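Local coordinates for NAD-dependent aldehyde dehydrogenase (Sinorhizobium meliloti, PDB 3U4J), which probably oxidises aldehydes to carboxylic acids with NAD or NADP as electron acceptor, as a tetrameric member of the aldehyde dehydrogenase family, at residues Met25-Gly29 with Lys30-Ala34; Ala214-Pro217 with Asp218-Asn222. All blocks are in the same frame, centred on the assembly; numbering follows the deposited sequence.

Overall arrangement
Both contacts are local, each built round a beta turn, on the same side of the chain's centre, and their own centres are about 11 Å apart. Interaction 1 is the beta hairpin 25-34, near the start of the chain. Interaction 2 is the link from helix 202-214 into strand 221-223, which pairs in parallel with strand 191-195. They touch directly. Asn222 OD1 lies 2.9 Å from Asp28 N, a probable hydrogen bond that ties the hairpin turn to the start of the strand. Asp218 OD1 also packs 3.4 Å from Gly29 CA. Both contacts lie away from the calcium site at Leu17 and Glu50, and no other chain of the tetramer touches either one.

Interaction 1. Residues Met25-Gly29 with Lys30-Ala34; sequences MLVDG and KSVDA
This is a tight beta hairpin. Strands 25-27 and 30-32 run antiparallel and are joined by a type I' turn from Val27 to Lys30, with Asp28 and Gly29 at its corners. Val27 and Lys30 bond through both backbone groups: Val27 N to Lys30 O is 2.9 Å and Lys30 N to Val27 O is 3.0 Å. Further from the turn, Val32 N donates to Met25 O at 2.9 Å. The return bond from Met25 N to Val32 O is weak.

Met25, Val27, Lys30 and Val32 share one face. There Val27 CG2 meets Val32 CG2 at 4.2 Å, the two side chains crossing at about a right angle. Met25, a selenomethionine, bends at its last torsion (chi3 -82°), which turns CE onto Ala34. Met25 CE lies 3.9 Å from Ala34 CB. Leu26 and Ser31 occupy the other face.

Two polar side chains have partners outside the hairpin. Asp28 OD2 forms a salt bridge with Lys72, and Ser31 OG bonds to Arg212. Met25, Val27, Asp28 and Ala34 pack on helix 60-75. On the opposite face Leu26 rests on helix 202-214, while its backbone bonds to Val223.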
loop_
_atom_site.group_PDB
_atom_site.type_symbol
_atom_site.label_atom_id
_atom_site.label_comp_id
_atom_site.label_asym_id
_atom_site.label_seq_id
_atom_site.Cartn_x
_atom_site.Cartn_y
_atom_site.Cartn_z
HETATM N N MSE A 25 5.932 -14.726 37.926
HETATM C CA MSE A 25 6.453 -14.478 36.587
HETATM C C MSE A 25 6.046 -15.613 35.672
HETATM O O MSE A 25 5.621 -16.675 36.142
HETATM C CB MSE A 25 7.970 -14.301 36.615
HETATM C CG MSE A 25 8.386 -13.060 37.404
HETATM SE SE MSE A 25 10.326 -12.775 37.208
HETATM C CE MSE A 25 11.018 -14.011 38.523
ATOM N N LEU A 26 6.136 -15.403 34.370
ATOM C CA LEU A 26 5.799 -16.484 33.470
ATOM C C LEU A 26 6.881 -16.581 32.424
ATOM O O LEU A 26 7.046 -15.693 31.619
ATOM C CB LEU A 26 4.384 -16.285 32.908
ATOM C CG LEU A 26 3.692 -17.130 31.817
ATOM C CD1 LEU A 26 4.373 -18.370 31.348
ATOM C CD2 LEU A 26 2.203 -17.354 32.172
ATOM N N VAL A 27 7.631 -17.683 32.457
ATOM C CA VAL A 27 8.783 -17.879 31.604
ATOM C C VAL A 27 8.754 -19.275 30.995
ATOM O O VAL A 27 8.649 -20.267 31.721
ATOM C CB VAL A 27 10.084 -17.671 32.430
ATOM C CG1 VAL A 27 11.317 -17.960 31.602
ATOM C CG2 VAL A 27 10.141 -16.232 32.974
ATOM N N ASP A 28 8.840 -19.344 29.672
ATOM C CA ASP A 28 8.864 -20.606 28.920
ATOM C C ASP A 28 7.638 -21.431 29.278
ATOM O O ASP A 28 7.721 -22.652 29.454
ATOM C CB ASP A 28 10.158 -21.414 29.204
ATOM C CG ASP A 28 10.459 -22.422 28.130
ATOM O OD1 ASP A 28 9.947 -22.252 27.002
ATOM O OD2 ASP A 28 11.248 -23.377 28.387
ATOM N N GLY A 29 6.518 -20.740 29.451
ATOM C CA GLY A 29 5.242 -21.390 29.703
ATOM C C GLY A 29 4.978 -21.772 31.136
ATOM O O GLY A 29 3.899 -22.314 31.410
ATOM N N LYS A 30 5.943 -21.499 32.043
ATOM C CA LYS A 30 5.844 -21.884 33.478
ATOM C C LYS A 30 5.710 -20.671 34.376
ATOM O O LYS A 30 6.423 -19.695 34.208
ATOM C CB LYS A 30 7.083 -22.662 33.981
ATOM C CG LYS A 30 7.559 -23.834 33.150
ATOM C CD LYS A 30 6.731 -25.084 33.333
ATOM C CE LYS A 30 7.348 -26.236 32.518
ATOM N NZ LYS A 30 6.296 -26.942 31.720
ATOM N N SER A 31 4.823 -20.751 35.358
ATOM C CA SER A 31 4.742 -19.723 36.385
ATOM C C SER A 31 5.859 -19.944 37.422
ATOM O O SER A 31 6.000 -21.035 37.982
ATOM C CB SER A 31 3.369 -19.733 37.040
ATOM O OG SER A 31 2.351 -19.398 36.093
ATOM N N VAL A 32 6.670 -18.923 37.658
ATOM C CA VAL A 32 7.880 -19.099 38.460
ATOM C C VAL A 32 8.085 -17.921 39.406
ATOM O O VAL A 32 7.636 -16.807 39.123
ATOM C CB VAL A 32 9.173 -19.295 37.607
ATOM C CG1 VAL A 32 9.151 -20.611 36.866
ATOM C CG2 VAL A 32 9.402 -18.139 36.629
ATOM N N ASP A 33 8.767 -18.188 40.522
ATOM C CA ASP A 33 9.199 -17.153 41.445
ATOM C C ASP A 33 10.544 -16.636 40.967
ATOM O O ASP A 33 11.151 -17.212 40.069
ATOM C CB ASP A 33 9.373 -17.746 42.848
ATOM C CG ASP A 33 8.073 -18.280 43.428
ATOM O OD1 ASP A 33 7.036 -17.607 43.304
ATOM O OD2 ASP A 33 8.103 -19.386 44.008
ATOM N N ALA A 34 11.011 -15.540 41.557
ATOM C CA ALA A 34 12.420 -15.198 41.436
ATOM C C ALA A 34 13.232 -16.297 42.110
ATOM O O ALA A 34 12.797 -16.880 43.113
ATOM C CB ALA A 34 12.708 -13.873 42.084
#

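Interaction 2. Residues Ala214-Pro217 with Asp218-Asn222; sequences AGIP and DGVFN
Ile216 and Pro217 pack against Val220 across a type II beta turn from Pro217 to Val220. The turn follows helix 202-214, which ends in a Schellman motif at Gly215, and leads into strand 221-223. The turn bond runs from Val220 N to Pro217 O, 3.2 Å long and fairly straight at 159°. Gly219 takes the positive phi of the third turn position.

The tight part lies around Val220. Its CB sits 3.7 Å from Ile216 CG2, and the two side chains cross at about a right angle. With CG1 opposite the backbone N (chi1 175°), the other methyl, CG2, is directed to the proline. Val220 CG2 comes 3.9 Å from Pro217 CB, and these two side chains lie alongside each other, pointing the same way. Trp79 touches both Pro217 and Val220, while Ile186 of helix 174-187 touches both Ile216 and Val220. Leu90 and Val94 of helix 84-100 also pack on Ile216.

The Asp218 side is looser and wetter. Asp218 is exposed, and its side chain starts away from the preceding residues, though CB still touches Pro217. One water donates to both Ile216 O and Asp218 OD1, at 2.8 Å from the latter.

A second water bridges the turn backbone. It donates to Pro217 O and accepts from Phe221 N, 2.9 Å away. Pro217 O takes two bonds, from Val220 N and from this water.

Further along, Asn222 ND2 donates to Gly219 O at 2.8 Å, approaching from above the carbonyl plane. The same ND2 also bonds to Val192 O of the neighbouring strand. Backbone, side-chain amide and water bonds serve the turn's polar atoms, while Ile216, Pro217 and Val220 give it an apolar flank.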
loop_
_atom_site.group_PDB
_atom_site.type_symbol
_atom_site.label_atom_id
_atom_site.label_comp_id
_atom_site.label_asym_id
_atom_site.label_seq_id
_atom_site.Cartn_x
_atom_site.Cartn_y
_atom_site.Cartn_z
ATOM N N ALA A 214 -4.878 -19.622 25.979
ATOM C CA ALA A 214 -5.307 -19.667 24.576
ATOM C C ALA A 214 -4.533 -20.702 23.761
ATOM O O ALA A 214 -4.958 -21.043 22.661
ATOM C CB ALA A 214 -5.158 -18.284 23.914
ATOM N N GLY A 215 -3.383 -21.151 24.265
ATOM C CA GLY A 215 -2.558 -22.140 23.555
ATOM C C GLY A 215 -1.363 -21.541 22.818
ATOM O O GLY A 215 -0.789 -22.177 21.944
ATOM N N ILE A 216 -1.001 -20.301 23.131
ATOM C CA ILE A 216 0.186 -19.701 22.504
ATOM C C ILE A 216 1.392 -20.478 23.006
ATOM O O ILE A 216 1.481 -20.742 24.214
ATOM C CB ILE A 216 0.275 -18.160 22.735
ATOM C CG1 ILE A 216 -0.905 -17.496 21.993
ATOM C CG2 ILE A 216 1.571 -17.596 22.199
ATOM C CD1 ILE A 216 -0.930 -15.942 22.014
ATOM N N PRO A 217 2.288 -20.899 22.088
ATOM C CA PRO A 217 3.430 -21.755 22.430
ATOM C C PRO A 217 4.303 -21.159 23.528
ATOM O O PRO A 217 4.479 -19.942 23.603
ATOM C CB PRO A 217 4.206 -21.823 21.114
ATOM C CG PRO A 217 3.123 -21.688 20.070
ATOM C CD PRO A 217 2.286 -20.594 20.647
ATOM N N ASP A 218 4.786 -22.032 24.393
ATOM C CA ASP A 218 5.690 -21.692 25.486
ATOM C C ASP A 218 6.830 -20.785 24.989
ATOM O O ASP A 218 7.410 -21.044 23.919
ATOM C CB ASP A 218 6.277 -22.999 26.032
ATOM C CG ASP A 218 5.285 -23.780 26.904
ATOM O OD1 ASP A 218 4.145 -23.305 27.103
ATOM O OD2 ASP A 218 5.657 -24.864 27.416
ATOM N N GLY A 219 7.119 -19.717 25.733
ATOM C CA GLY A 219 8.283 -18.866 25.428
ATOM C C GLY A 219 7.988 -17.741 24.446
ATOM O O GLY A 219 8.809 -16.845 24.265
ATOM N N VAL A 220 6.820 -17.783 23.798
ATOM C CA VAL A 220 6.431 -16.679 22.879
ATOM C C VAL A 220 6.150 -15.404 23.671
ATOM O O VAL A 220 6.525 -14.313 23.254
ATOM C CB VAL A 220 5.212 -17.025 22.022
ATOM C CG1 VAL A 220 4.781 -15.792 21.173
ATOM C CG2 VAL A 220 5.521 -18.189 21.091
ATOM N N PHE A 221 5.487 -15.547 24.811
ATOM C CA PHE A 221 5.049 -14.390 25.593
ATOM C C PHE A 221 5.429 -14.681 27.049
ATOM O O PHE A 221 4.790 -15.490 27.729
ATOM C CB PHE A 221 3.523 -14.199 25.380
ATOM C CG PHE A 221 2.901 -12.989 26.089
ATOM C CD1 PHE A 221 3.640 -12.118 26.883
ATOM C CD2 PHE A 221 1.516 -12.770 25.971
ATOM C CE1 PHE A 221 3.019 -11.037 27.532
ATOM C CE2 PHE A 221 0.893 -11.686 26.596
ATOM C CZ PHE A 221 1.640 -10.824 27.391
ATOM N N ASN A 222 6.494 -14.026 27.509
ATOM C CA ASN A 222 7.031 -14.218 28.858
ATOM C C ASN A 222 6.851 -12.906 29.602
ATOM O O ASN A 222 6.860 -11.840 28.972
ATOM C CB ASN A 222 8.545 -14.491 28.772
ATOM C CG ASN A 222 8.870 -15.646 27.867
ATOM O OD1 ASN A 222 8.763 -16.794 28.271
ATOM N ND2 ASN A 222 9.277 -15.351 26.634
HETATM O O HOH W 1 2.258 -21.311 26.540
HETATM O O HOH W 2 3.724 -17.791 25.213
#